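Local coordinates for microtubule-associated protein 1 light chain 3 (Plasmodium falciparum, PDB 4EOY) that is an Atg8-family ubiquitin-like protein that binds a peptide of its partner Atg3 and probably serves in autophagy-related membrane conjugation, at residues A[18-23]-A[114-119]; A[34-39]-A[50-55]; A[42-47]-A[119-124]. The protein carries 3 engineered substitutions. One frame throughout, in Å; residues are numbered along the deposited sequence.

From the N terminus the chain enters helix 14-27, which carries the first half of contact 1, and then strand 31-38, which carries the first half of contact 2. The loop after that strand supplies residues 42-47 for contact 3 before strand 51-55 returns to complete contact 2 as an antiparallel hairpin with a long loop. Strand 117-122 then closes the two long loops, contact 1 through the turn just before it and contact 3 at its end, the two ranges overlapping at Met-119. Contact 2 therefore lies within contact 1, while contact 3 crosses both. Strand 117-122 pairs with strand 31-38, so helix 14-27, the hairpin and its loop are all tied to the ubiquitin-like sheet.

Contact 1 (A[18-23]-A[114-119]); sequences VAETHK and DGYLYM
Thr-21, on helix 14-27, the second of two N-terminal helices that Atg8 proteins add to the ubiquitin-like fold, is set against Asp-114, Gly-115 and Tyr-116, the turn leading into strand 117-122. Its CB lies over the backbone of this turn, 3.9 Å from Gly-115 CA. From there the side chain forks. With chi1 at 59°, OG1 sits between its own backbone N and carbonyl carbon and donates to Asp-114 O at 2.7 Å, in the carbonyl plane and on a lone pair; Arg-17 O of the same helix lies close as a second acceptor, so the one proton is at most shared. The other branch, CG2, stands over the centre of the Tyr-116 ring, 3.3 Å from the centroid and 11° off the ring normal, a CH-pi contact. Asp-114 shapes the turn: its OD1 accepts from Tyr-116 N in an Asx turn, and OD2 takes the hydroxyl of Tyr-118 on the syn lone pair and forms a salt bridge with Arg-17. By the Tyr-116 hydroxyl lies the poorly ordered carboxylate of Glu-20, whose stronger partner is Lys-51. Val-18 packs its CG2 branch against the turn, 3.9 Å from Asp-114 CA.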
ATOM      1  N   VAL A  18     -12.834 -10.193  -2.771  1.00 30.06           N
ATOM      2  CA  VAL A  18     -13.936  -9.849  -1.872  1.00 32.62           C
ATOM      3  C   VAL A  18     -13.946 -10.766  -0.646  1.00 35.15           C
ATOM      4  O   VAL A  18     -14.117 -10.308   0.483  1.00 33.73           O
ATOM      5  CB  VAL A  18     -15.299  -9.917  -2.600  1.00 36.08           C
ATOM      6  CG1 VAL A  18     -16.441  -9.694  -1.625  1.00 31.33           C
ATOM      7  CG2 VAL A  18     -15.359  -8.883  -3.712  1.00 34.09           C
ATOM      8  N   ALA A  19     -13.733 -12.057  -0.878  1.00 44.50           N
ATOM      9  CA  ALA A  19     -13.655 -13.038   0.200  1.00 37.87           C
ATOM     10  C   ALA A  19     -12.447 -12.776   1.106  1.00 47.40           C
ATOM     11  O   ALA A  19     -12.564 -12.853   2.321  1.00 47.83           O
ATOM     12  CB  ALA A  19     -13.592 -14.446  -0.378  1.00 52.44           C
ATOM     13  N   GLU A  20     -11.286 -12.487   0.519  1.00 51.94           N
ATOM     14  CA  GLU A  20     -10.074 -12.202   1.302  1.00 49.74           C
ATOM     15  C   GLU A  20     -10.325 -11.070   2.267  1.00 42.95           C
ATOM     16  O   GLU A  20     -10.067 -11.197   3.453  1.00 52.72           O
ATOM     17  CB  GLU A  20      -8.897 -11.754   0.417  1.00 70.05           C
ATOM     18  CG  GLU A  20      -8.372 -12.742  -0.610  1.00 81.99           C
ATOM     19  CD  GLU A  20      -7.118 -12.224  -1.290  1.00100.24           C
ATOM     20  OE1 GLU A  20      -7.194 -11.812  -2.471  1.00100.08           O
ATOM     21  OE2 GLU A  20      -6.059 -12.204  -0.626  1.00125.32           O
ATOM     22  N   THR A  21     -10.786  -9.940   1.735  1.00 39.15           N
ATOM     23  CA  THR A  21     -10.905  -8.708   2.518  1.00 36.60           C
ATOM     24  C   THR A  21     -12.042  -8.800   3.540  1.00 40.55           C
ATOM     25  O   THR A  21     -11.946  -8.249   4.642  1.00 36.00           O
ATOM     26  CB  THR A  21     -11.100  -7.447   1.632  1.00 29.97           C
ATOM     27  OG1 THR A  21     -12.286  -7.567   0.827  1.00 24.82           O
ATOM     28  CG2 THR A  21      -9.900  -7.235   0.728  1.00 33.82           C
ATOM     29  N   HIS A  22     -13.109  -9.506   3.182  1.00 46.29           N
ATOM     30  CA  HIS A  22     -14.223  -9.681   4.102  1.00 43.51           C
ATOM     31  C   HIS A  22     -13.796 -10.402   5.348  1.00 41.19           C
ATOM     32  O   HIS A  22     -14.105  -9.961   6.446  1.00 41.11           O
ATOM     33  CB  HIS A  22     -15.369 -10.432   3.449  1.00 46.52           C
ATOM     34  CG  HIS A  22     -16.550 -10.632   4.364  1.00 45.99           C
ATOM     35  ND1 HIS A  22     -16.782 -11.793   5.001  1.00 45.36           N
ATOM     36  CD2 HIS A  22     -17.562  -9.754   4.760  1.00 56.54           C
ATOM     37  CE1 HIS A  22     -17.895 -11.677   5.757  1.00 53.70           C
ATOM     38  NE2 HIS A  22     -18.373 -10.427   5.608  1.00 44.34           N
ATOM     39  N   LYS A  23     -13.086 -11.515   5.194  1.00 45.36           N
ATOM     40  CA  LYS A  23     -12.689 -12.303   6.353  1.00 53.56           C
ATOM     41  C   LYS A  23     -11.532 -11.681   7.129  1.00 51.48           C
ATOM     42  O   LYS A  23     -11.444 -11.846   8.342  1.00 51.52           O
ATOM     43  CB  LYS A  23     -12.417 -13.774   5.996  1.00 75.68           C
ATOM     44  CG  LYS A  23     -11.244 -14.068   5.073  1.00 99.31           C
ATOM     45  CD  LYS A  23     -11.219 -15.560   4.744  1.00121.74           C
ATOM     46  CE  LYS A  23     -10.138 -15.939   3.739  1.00128.14           C
ATOM     47  NZ  LYS A  23     -10.482 -15.561   2.338  1.00115.81           N
ATOM     48  N   ASP A 114     -13.880  -4.196  -4.103  1.00 27.16           N
ATOM     49  CA  ASP A 114     -13.387  -5.500  -3.654  1.00 33.33           C
ATOM     50  C   ASP A 114     -12.920  -5.521  -2.176  1.00 33.07           C
ATOM     51  O   ASP A 114     -12.533  -6.578  -1.665  1.00 36.39           O
ATOM     52  CB  ASP A 114     -12.291  -6.047  -4.599  1.00 33.26           C
ATOM     53  CG  ASP A 114     -11.004  -5.235  -4.578  1.00 27.63           C
ATOM     54  OD1 ASP A 114     -10.832  -4.333  -3.739  1.00 28.67           O
ATOM     55  OD2 ASP A 114     -10.148  -5.528  -5.424  1.00 34.25           O
ATOM     56  N   GLY A 115     -12.966  -4.370  -1.504  1.00 27.15           N
ATOM     57  CA  GLY A 115     -12.601  -4.275  -0.083  1.00 25.85           C
ATOM     58  C   GLY A 115     -11.210  -3.706   0.192  1.00 28.23           C
ATOM     59  O   GLY A 115     -10.891  -3.372   1.332  1.00 21.63           O
ATOM     60  N   TYR A 116     -10.383  -3.596  -0.851  1.00 28.88           N
ATOM     61  CA  TYR A 116      -9.002  -3.129  -0.708  1.00 20.60           C
ATOM     62  C   TYR A 116      -8.886  -1.617  -0.856  1.00 19.03           C
ATOM     63  O   TYR A 116      -9.635  -0.991  -1.613  1.00 18.19           O
ATOM     64  CB  TYR A 116      -8.086  -3.789  -1.758  1.00 21.16           C
ATOM     65  CG  TYR A 116      -7.624  -5.188  -1.417  1.00 19.63           C
ATOM     66  CD1 TYR A 116      -6.703  -5.403  -0.384  1.00 19.44           C
ATOM     67  CD2 TYR A 116      -8.110  -6.296  -2.110  1.00 18.15           C
ATOM     68  CE1 TYR A 116      -6.284  -6.681  -0.040  1.00 18.24           C
ATOM     69  CE2 TYR A 116      -7.702  -7.579  -1.770  1.00 20.61           C
ATOM     70  CZ  TYR A 116      -6.784  -7.762  -0.729  1.00 21.07           C
ATOM     71  OH  TYR A 116      -6.354  -9.029  -0.380  1.00 27.63           O
ATOM     72  N   LEU A 117      -7.933  -1.031  -0.127  1.00 16.64           N
ATOM     73  CA  LEU A 117      -7.486   0.309  -0.418  1.00 16.09           C
ATOM     74  C   LEU A 117      -6.274   0.221  -1.344  1.00 19.90           C
ATOM     75  O   LEU A 117      -5.194  -0.252  -0.949  1.00 18.78           O
ATOM     76  CB  LEU A 117      -7.128   1.064   0.847  1.00 16.10           C
ATOM     77  CG  LEU A 117      -6.755   2.539   0.633  1.00 15.43           C
ATOM     78  CD1 LEU A 117      -7.971   3.276   0.113  1.00 16.83           C
ATOM     79  CD2 LEU A 117      -6.206   3.150   1.918  1.00 15.83           C
ATOM     80  N   TYR A 118      -6.451   0.681  -2.579  1.00 21.55           N
ATOM     81  CA  TYR A 118      -5.378   0.642  -3.568  1.00 21.40           C
ATOM     82  C   TYR A 118      -4.628   1.947  -3.552  1.00 20.42           C
ATOM     83  O   TYR A 118      -5.231   3.036  -3.604  1.00 30.77           O
ATOM     84  CB  TYR A 118      -5.939   0.393  -4.960  1.00 25.50           C
ATOM     85  CG  TYR A 118      -6.364  -1.042  -5.204  1.00 22.51           C
ATOM     86  CD1 TYR A 118      -7.641  -1.466  -4.891  1.00 24.57           C
ATOM     87  CD2 TYR A 118      -5.484  -1.963  -5.752  1.00 25.98           C
ATOM     88  CE1 TYR A 118      -8.029  -2.771  -5.104  1.00 24.86           C
ATOM     89  CE2 TYR A 118      -5.870  -3.268  -5.980  1.00 26.98           C
ATOM     90  CZ  TYR A 118      -7.145  -3.667  -5.644  1.00 26.16           C
ATOM     91  OH  TYR A 118      -7.511  -4.985  -5.865  1.00 28.44           O
ATOM     92  N   MET A 119      -3.321   1.847  -3.408  1.00 17.35           N
ATOM     93  CA  MET A 119      -2.448   3.018  -3.408  1.00 21.25           C
ATOM     94  C   MET A 119      -1.308   2.808  -4.396  1.00 21.93           C
ATOM     95  O   MET A 119      -0.860   1.675  -4.627  1.00 22.08           O
ATOM     96  CB  MET A 119      -1.903   3.266  -2.004  1.00 26.93           C
ATOM     97  CG  MET A 119      -2.984   3.691  -1.016  1.00 23.90           C
ATOM     98  SD  MET A 119      -2.226   4.158   0.538  1.00 36.23           S
ATOM     99  CE  MET A 119      -1.429   5.714   0.118  1.00 33.38           C
TER

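Contact 2 (A[34-39]-A[50-55]); sequences VVIERA and KKFLVP. Engineered in segment 34-39: Ile-36 (natural residue Cys).
Val-34 and Phe-52 face each other as an antiparallel hydrogen-bonded pair: Val-34 N gives to Phe-52 O at 2.8 Å, and Phe-52 N gives to Val-34 O at 2.7 Å. One step along, Val-35 and Lys-51 form the non-hydrogen-bonded pair, and beyond it Ile-36 N donates to Lys-50 O. Val-34 CG2 meets Val-54 CG2 at 3.9 Å on the face that also carries Phe-52. The engineered Ile-36 presses its CG2 on Lys-50 CB at 3.3 Å, tighter than usual carbon contact, and the same methyl lies near the edge of the Phe-52 ring. Lys-50 runs out extended beyond CG past Ile-36 O, and its NZ makes a salt bridge to Glu-37 OE2 at 2.7 Å, on the syn lone pair. Glu-37 bends at chi2 (80°) to bring its carboxylate there. Farther out, Leu-67 of helix 60-72 packs on Ile-36 and Phe-52, and His-70 meets the Phe-52 ring edge-to-face. On the other edge of strand 51-55, Lys-51 and Leu-53 make backbone hydrogen bonds with the bound Atg3 peptide, the strand-addition mode by which Atg8 proteins hold interacting motifs beside their first hairpin.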
ATOM      1  N   VAL A  34      -4.517  -2.857   2.645  1.00 26.14           N
ATOM      2  CA  VAL A  34      -3.978  -1.949   1.656  1.00 25.10           C
ATOM      3  C   VAL A  34      -3.076  -2.717   0.705  1.00 33.45           C
ATOM      4  O   VAL A  34      -2.281  -3.541   1.153  1.00 38.87           O
ATOM      5  CB  VAL A  34      -3.165  -0.829   2.320  1.00 18.69           C
ATOM      6  CG1 VAL A  34      -2.532   0.058   1.270  1.00 19.52           C
ATOM      7  CG2 VAL A  34      -4.050  -0.018   3.239  1.00 21.14           C
ATOM      8  N   VAL A  35      -3.205  -2.443  -0.596  1.00 28.48           N
ATOM      9  CA  VAL A  35      -2.333  -3.000  -1.620  1.00 24.44           C
ATOM     10  C   VAL A  35      -1.595  -1.853  -2.300  1.00 27.19           C
ATOM     11  O   VAL A  35      -2.216  -0.875  -2.710  1.00 26.19           O
ATOM     12  CB  VAL A  35      -3.117  -3.796  -2.680  1.00 29.23           C
ATOM     13  CG1 VAL A  35      -2.156  -4.539  -3.615  1.00 27.23           C
ATOM     14  CG2 VAL A  35      -4.046  -4.786  -2.006  1.00 33.49           C
ATOM     15  N   ILE A  36      -0.277  -1.972  -2.421  1.00 27.05           N
ATOM     16  CA  ILE A  36       0.536  -0.931  -3.067  1.00 31.49           C
ATOM     17  C   ILE A  36       0.914  -1.317  -4.499  1.00 31.15           C
ATOM     18  O   ILE A  36       1.349  -2.448  -4.761  1.00 39.74           O
ATOM     19  CB  ILE A  36       1.832  -0.649  -2.296  1.00 31.01           C
ATOM     20  CG1 ILE A  36       2.693   0.365  -3.055  1.00 30.23           C
ATOM     21  CG2 ILE A  36       2.643  -1.908  -2.154  1.00 36.46           C
ATOM     22  CD1 ILE A  36       3.722   1.032  -2.188  1.00 30.80           C
ATOM     23  N   GLU A  37       0.780  -0.376  -5.421  1.00 21.89           N
ATOM     24  CA  GLU A  37       1.039  -0.660  -6.835  1.00 20.88           C
ATOM     25  C   GLU A  37       1.919   0.397  -7.481  1.00 19.35           C
ATOM     26  O   GLU A  37       1.791   1.591  -7.203  1.00 15.06           O
ATOM     27  CB  GLU A  37      -0.287  -0.749  -7.579  1.00 27.12           C
ATOM     28  CG  GLU A  37      -0.409  -1.975  -8.466  1.00 34.88           C
ATOM     29  CD  GLU A  37      -0.786  -3.231  -7.701  1.00 39.27           C
ATOM     30  OE1 GLU A  37      -1.846  -3.233  -7.027  1.00 36.43           O
ATOM     31  OE2 GLU A  37      -0.028  -4.221  -7.794  1.00 35.89           O
ATOM     32  N   ARG A  38       2.827  -0.061  -8.334  1.00 20.65           N
ATOM     33  CA  ARG A  38       3.729   0.791  -9.085  1.00 21.32           C
ATOM     34  C   ARG A  38       2.993   1.381 -10.272  1.00 26.74           C
ATOM     35  O   ARG A  38       2.386   0.638 -11.047  1.00 26.25           O
ATOM     36  CB  ARG A  38       4.892  -0.055  -9.602  1.00 25.37           C
ATOM     37  CG  ARG A  38       6.037   0.728 -10.218  1.00 22.13           C
ATOM     38  CD  ARG A  38       7.217  -0.208 -10.409  1.00 23.17           C
ATOM     39  NE  ARG A  38       8.353   0.408 -11.095  1.00 22.89           N
ATOM     40  CZ  ARG A  38       8.638   0.273 -12.385  1.00 25.19           C
ATOM     41  NH1 ARG A  38       7.873  -0.451 -13.203  1.00 31.65           N
ATOM     42  NH2 ARG A  38       9.720   0.858 -12.863  1.00 37.25           N
ATOM     43  N   ALA A  39       3.079   2.702 -10.430  1.00 23.89           N
ATOM     44  CA  ALA A  39       2.183   3.429 -11.334  1.00 26.16           C
ATOM     45  C   ALA A  39       2.862   4.012 -12.570  1.00 32.48           C
ATOM     46  O   ALA A  39       2.179   4.520 -13.467  1.00 30.20           O
ATOM     47  CB  ALA A  39       1.485   4.537 -10.576  1.00 24.15           C
ATOM     48  N   LYS A  50       3.603  -6.352  -1.155  1.00 27.34           N
ATOM     49  CA  LYS A  50       2.789  -5.169  -1.448  1.00 29.07           C
ATOM     50  C   LYS A  50       1.455  -5.096  -0.713  1.00 28.82           C
ATOM     51  O   LYS A  50       0.693  -4.138  -0.905  1.00 28.51           O
ATOM     52  CB  LYS A  50       2.542  -5.074  -2.956  1.00 33.85           C
ATOM     53  CG  LYS A  50       1.814  -6.263  -3.553  1.00 38.59           C
ATOM     54  CD  LYS A  50       1.670  -6.085  -5.047  1.00 41.50           C
ATOM     55  CE  LYS A  50       0.682  -7.069  -5.646  1.00 47.47           C
ATOM     56  NZ  LYS A  50       0.439  -6.744  -7.088  1.00 49.10           N
ATOM     57  N   LYS A  51       1.191  -6.060   0.163  1.00 25.89           N
ATOM     58  CA  LYS A  51      -0.054  -6.091   0.925  1.00 26.76           C
ATOM     59  C   LYS A  51       0.226  -5.673   2.363  1.00 28.40           C
ATOM     60  O   LYS A  51       1.109  -6.226   3.010  1.00 26.19           O
ATOM     61  CB  LYS A  51      -0.661  -7.497   0.896  1.00 28.31           C
ATOM     62  CG  LYS A  51      -0.902  -8.029  -0.504  1.00 29.44           C
ATOM     63  CD  LYS A  51      -2.234  -8.751  -0.659  1.00 30.76           C
ATOM     64  CE  LYS A  51      -2.274 -10.049   0.128  1.00 39.18           C
ATOM     65  NZ  LYS A  51      -3.551 -10.794  -0.044  1.00 42.11           N
ATOM     66  N   PHE A  52      -0.534  -4.697   2.844  1.00 25.77           N
ATOM     67  CA  PHE A  52      -0.371  -4.144   4.171  1.00 25.34           C
ATOM     68  C   PHE A  52      -1.664  -4.229   4.956  1.00 23.97           C
ATOM     69  O   PHE A  52      -2.752  -4.057   4.397  1.00 26.55           O
ATOM     70  CB  PHE A  52       0.028  -2.673   4.067  1.00 27.64           C
ATOM     71  CG  PHE A  52       1.423  -2.472   3.610  1.00 28.02           C
ATOM     72  CD1 PHE A  52       1.748  -2.631   2.281  1.00 25.84           C
ATOM     73  CD2 PHE A  52       2.426  -2.153   4.524  1.00 34.59           C
ATOM     74  CE1 PHE A  52       3.046  -2.454   1.852  1.00 29.94           C
ATOM     75  CE2 PHE A  52       3.733  -1.972   4.102  1.00 34.81           C
ATOM     76  CZ  PHE A  52       4.040  -2.124   2.760  1.00 34.45           C
ATOM     77  N   LEU A  53      -1.533  -4.480   6.249  1.00 20.55           N
ATOM     78  CA  LEU A  53      -2.660  -4.462   7.160  1.00 21.32           C
ATOM     79  C   LEU A  53      -2.384  -3.325   8.126  1.00 22.92           C
ATOM     80  O   LEU A  53      -1.642  -3.492   9.096  1.00 25.69           O
ATOM     81  CB  LEU A  53      -2.764  -5.815   7.861  1.00 23.48           C
ATOM     82  CG  LEU A  53      -4.129  -6.261   8.361  1.00 27.70           C
ATOM     83  CD1 LEU A  53      -5.187  -6.103   7.269  1.00 32.39           C
ATOM     84  CD2 LEU A  53      -4.045  -7.707   8.823  1.00 26.18           C
ATOM     85  N   VAL A  54      -2.940  -2.149   7.832  1.00 24.60           N
ATOM     86  CA  VAL A  54      -2.527  -0.902   8.488  1.00 23.56           C
ATOM     87  C   VAL A  54      -3.469  -0.514   9.633  1.00 25.55           C
ATOM     88  O   VAL A  54      -4.686  -0.515   9.462  1.00 28.14           O
ATOM     89  CB  VAL A  54      -2.515   0.240   7.472  1.00 27.74           C
ATOM     90  CG1 VAL A  54      -2.038   1.537   8.111  1.00 33.06           C
ATOM     91  CG2 VAL A  54      -1.632  -0.134   6.291  1.00 29.99           C
ATOM     92  N   PRO A  55      -2.916  -0.167  10.803  1.00 24.59           N
ATOM     93  CA  PRO A  55      -3.777   0.232  11.912  1.00 28.13           C
ATOM     94  C   PRO A  55      -4.681   1.394  11.520  1.00 31.14           C
ATOM     95  O   PRO A  55      -4.221   2.339  10.871  1.00 34.84           O
ATOM     96  CB  PRO A  55      -2.790   0.673  12.996  1.00 26.30           C
ATOM     97  CG  PRO A  55      -1.520   0.006  12.649  1.00 24.43           C
ATOM     98  CD  PRO A  55      -1.494  -0.071  11.159  1.00 27.52           C
TER

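Contact 3 (A[42-47]-A[119-124]); sequences SNLPII and MEYSSE. Engineered in segment 119-124: Ser-123 (natural residue Cys).
The loop joining the first two strands of the ubiquitin-like sheet folds back here onto the end of strand 117-122, with Tyr-121 as the main bridge. A chi1 of 59° swings its ring out toward the loop, and the hydroxyl reaches the loop backbone: OH donates to Pro-45 O at 2.8 Å, meeting a lone pair of that oxygen within the carbonyl plane, with a C=O...O angle of 141°. Leu-44 brings CD1 up to the ring edge, 3.9 Å from Tyr-121 CD1, and the same methyl group rests on the peptide between Ser-122 and Ser-123, 3.7 Å from Ser-123 N. Ile-47 runs antiparallel alongside the tyrosine, with Ile-47 CD1 4.1 Å from Tyr-121 CE2. At the outer end, Ser-42 OG comes within 3.0 Å of the OG of the engineered Ser-123, which is hydrogen-bonded to Asn-40. Just beside it, Ser-122 OG accepts from Glu-124 N in an ST turn where the strand ends. Arg-38 donates to Leu-44 O through NE. Between the loop and this strand end, one directed hydroxyl-carbonyl bond thus fixes the tip of the tyrosine, while Leu-44 and Ile-47 methyls touch the ring in apolar contact.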
ATOM      1  N   SER A  42      10.048   3.605 -14.254  1.00 33.48           N
ATOM      2  CA  SER A  42      11.223   4.388 -13.889  1.00 31.14           C
ATOM      3  C   SER A  42      12.218   3.527 -13.091  1.00 28.27           C
ATOM      4  O   SER A  42      12.149   2.307 -13.118  1.00 32.74           O
ATOM      5  CB  SER A  42      10.795   5.656 -13.115  1.00 27.43           C
ATOM      6  OG  SER A  42      10.242   5.375 -11.845  1.00 27.05           O
ATOM      7  N   ASN A  43      13.144   4.170 -12.393  1.00 29.53           N
ATOM      8  CA  ASN A  43      14.161   3.467 -11.598  1.00 34.38           C
ATOM      9  C   ASN A  43      13.663   2.986 -10.239  1.00 32.66           C
ATOM     10  O   ASN A  43      14.417   2.361  -9.478  1.00 28.46           O
ATOM     11  CB  ASN A  43      15.356   4.389 -11.369  1.00 43.03           C
ATOM     12  CG  ASN A  43      14.990   5.629 -10.566  1.00 37.58           C
ATOM     13  OD1 ASN A  43      13.871   6.135 -10.666  1.00 42.14           O
ATOM     14  ND2 ASN A  43      15.933   6.119  -9.764  1.00 46.63           N
ATOM     15  N   LEU A  44      12.408   3.300  -9.915  1.00 30.62           N
ATOM     16  CA  LEU A  44      11.783   2.764  -8.712  1.00 29.57           C
ATOM     17  C   LEU A  44      11.515   1.263  -8.876  1.00 28.14           C
ATOM     18  O   LEU A  44      10.949   0.823  -9.901  1.00 26.69           O
ATOM     19  CB  LEU A  44      10.477   3.483  -8.379  1.00 28.12           C
ATOM     20  CG  LEU A  44      10.555   4.958  -7.986  1.00 28.93           C
ATOM     21  CD1 LEU A  44       9.171   5.441  -7.569  1.00 26.54           C
ATOM     22  CD2 LEU A  44      11.543   5.175  -6.845  1.00 27.26           C
ATOM     23  N   PRO A  45      11.934   0.472  -7.877  1.00 25.27           N
ATOM     24  CA  PRO A  45      11.828  -0.981  -7.971  1.00 27.17           C
ATOM     25  C   PRO A  45      10.412  -1.504  -7.737  1.00 30.15           C
ATOM     26  O   PRO A  45       9.616  -0.876  -7.044  1.00 27.83           O
ATOM     27  CB  PRO A  45      12.764  -1.457  -6.849  1.00 23.29           C
ATOM     28  CG  PRO A  45      12.671  -0.381  -5.822  1.00 21.07           C
ATOM     29  CD  PRO A  45      12.528   0.898  -6.590  1.00 23.17           C
ATOM     30  N   ILE A  46      10.118  -2.666  -8.304  1.00 33.35           N
ATOM     31  CA  ILE A  46       8.863  -3.342  -8.034  1.00 35.14           C
ATOM     32  C   ILE A  46       9.020  -4.107  -6.726  1.00 33.78           C
ATOM     33  O   ILE A  46       9.845  -5.010  -6.635  1.00 32.25           O
ATOM     34  CB  ILE A  46       8.497  -4.303  -9.168  1.00 33.58           C
ATOM     35  CG1 ILE A  46       8.242  -3.516 -10.451  1.00 36.18           C
ATOM     36  CG2 ILE A  46       7.248  -5.086  -8.802  1.00 31.64           C
ATOM     37  CD1 ILE A  46       8.144  -4.373 -11.690  1.00 36.31           C
ATOM     38  N   ILE A  47       8.249  -3.717  -5.716  1.00 32.88           N
ATOM     39  CA  ILE A  47       8.284  -4.377  -4.406  1.00 34.54           C
ATOM     40  C   ILE A  47       7.603  -5.742  -4.503  1.00 37.48           C
ATOM     41  O   ILE A  47       6.547  -5.876  -5.133  1.00 42.20           O
ATOM     42  CB  ILE A  47       7.663  -3.502  -3.283  1.00 28.95           C
ATOM     43  CG1 ILE A  47       6.179  -3.192  -3.534  1.00 28.10           C
ATOM     44  CG2 ILE A  47       8.445  -2.214  -3.147  1.00 29.11           C
ATOM     45  CD1 ILE A  47       5.573  -2.220  -2.534  1.00 21.54           C
ATOM     46  N   MET A 119      -3.321   1.847  -3.408  1.00 17.35           N
ATOM     47  CA  MET A 119      -2.448   3.018  -3.408  1.00 21.25           C
ATOM     48  C   MET A 119      -1.308   2.808  -4.396  1.00 21.93           C
ATOM     49  O   MET A 119      -0.860   1.675  -4.627  1.00 22.08           O
ATOM     50  CB  MET A 119      -1.903   3.266  -2.004  1.00 26.93           C
ATOM     51  CG  MET A 119      -2.984   3.691  -1.016  1.00 23.90           C
ATOM     52  SD  MET A 119      -2.226   4.158   0.538  1.00 36.23           S
ATOM     53  CE  MET A 119      -1.429   5.714   0.118  1.00 33.38           C
ATOM     54  N   GLU A 120      -0.848   3.886  -5.010  1.00 21.53           N
ATOM     55  CA  GLU A 120       0.128   3.751  -6.089  1.00 20.11           C
ATOM     56  C   GLU A 120       1.300   4.653  -5.886  1.00 17.67           C
ATOM     57  O   GLU A 120       1.164   5.715  -5.299  1.00 18.17           O
ATOM     58  CB  GLU A 120      -0.532   4.074  -7.434  1.00 26.68           C
ATOM     59  CG  GLU A 120      -1.634   3.099  -7.824  1.00 27.39           C
ATOM     60  CD  GLU A 120      -2.272   3.436  -9.146  1.00 37.00           C
ATOM     61  OE1 GLU A 120      -2.629   4.617  -9.329  1.00 53.21           O
ATOM     62  OE2 GLU A 120      -2.425   2.523  -9.996  1.00 40.51           O
ATOM     63  N   TYR A 121       2.467   4.227  -6.355  1.00 17.44           N
ATOM     64  CA  TYR A 121       3.645   5.064  -6.280  1.00 19.03           C
ATOM     65  C   TYR A 121       4.174   5.323  -7.674  1.00 19.87           C
ATOM     66  O   TYR A 121       4.061   4.481  -8.578  1.00 17.47           O
ATOM     67  CB  TYR A 121       4.736   4.484  -5.371  1.00 20.73           C
ATOM     68  CG  TYR A 121       5.296   3.109  -5.726  1.00 23.11           C
ATOM     69  CD1 TYR A 121       6.392   2.968  -6.558  1.00 23.46           C
ATOM     70  CD2 TYR A 121       4.779   1.964  -5.151  1.00 31.62           C
ATOM     71  CE1 TYR A 121       6.928   1.728  -6.841  1.00 21.61           C
ATOM     72  CE2 TYR A 121       5.302   0.713  -5.438  1.00 30.38           C
ATOM     73  CZ  TYR A 121       6.370   0.601  -6.295  1.00 26.71           C
ATOM     74  OH  TYR A 121       6.878  -0.655  -6.556  1.00 21.60           O
ATOM     75  N   SER A 122       4.716   6.527  -7.822  1.00 21.02           N
ATOM     76  CA  SER A 122       5.282   6.992  -9.045  1.00 22.24           C
ATOM     77  C   SER A 122       6.547   7.785  -8.758  1.00 19.79           C
ATOM     78  O   SER A 122       6.712   8.319  -7.670  1.00 20.18           O
ATOM     79  CB  SER A 122       4.286   7.883  -9.762  1.00 21.54           C
ATOM     80  OG  SER A 122       4.821   8.267 -11.012  1.00 22.10           O
ATOM     81  N   SER A 123       7.433   7.850  -9.742  1.00 19.80           N
ATOM     82  CA  SER A 123       8.605   8.743  -9.667  1.00 25.35           C
ATOM     83  C   SER A 123       8.243  10.195 -10.029  1.00 27.00           C
ATOM     84  O   SER A 123       9.029  11.109  -9.775  1.00 33.99           O
ATOM     85  CB  SER A 123       9.711   8.249 -10.596  1.00 27.32           C
ATOM     86  OG  SER A 123       9.261   8.196 -11.946  1.00 27.96           O
ATOM     87  N   GLU A 124       7.057  10.396 -10.610  1.00 30.81           N
ATOM     88  CA  GLU A 124       6.579  11.726 -11.014  1.00 30.23           C
ATOM     89  C   GLU A 124       5.355  12.122 -10.204  1.00 30.84           C
ATOM     90  O   GLU A 124       4.574  11.272  -9.750  1.00 31.09           O
ATOM     91  CB  GLU A 124       6.221  11.739 -12.506  1.00 33.30           C
ATOM     92  CG  GLU A 124       7.380  11.400 -13.442  1.00 32.45           C
ATOM     93  CD  GLU A 124       7.011  11.465 -14.923  1.00 49.63           C
ATOM     94  OE1 GLU A 124       5.887  11.913 -15.247  1.00 68.64           O
ATOM     95  OE2 GLU A 124       7.841  11.069 -15.780  1.00 51.80           O
TER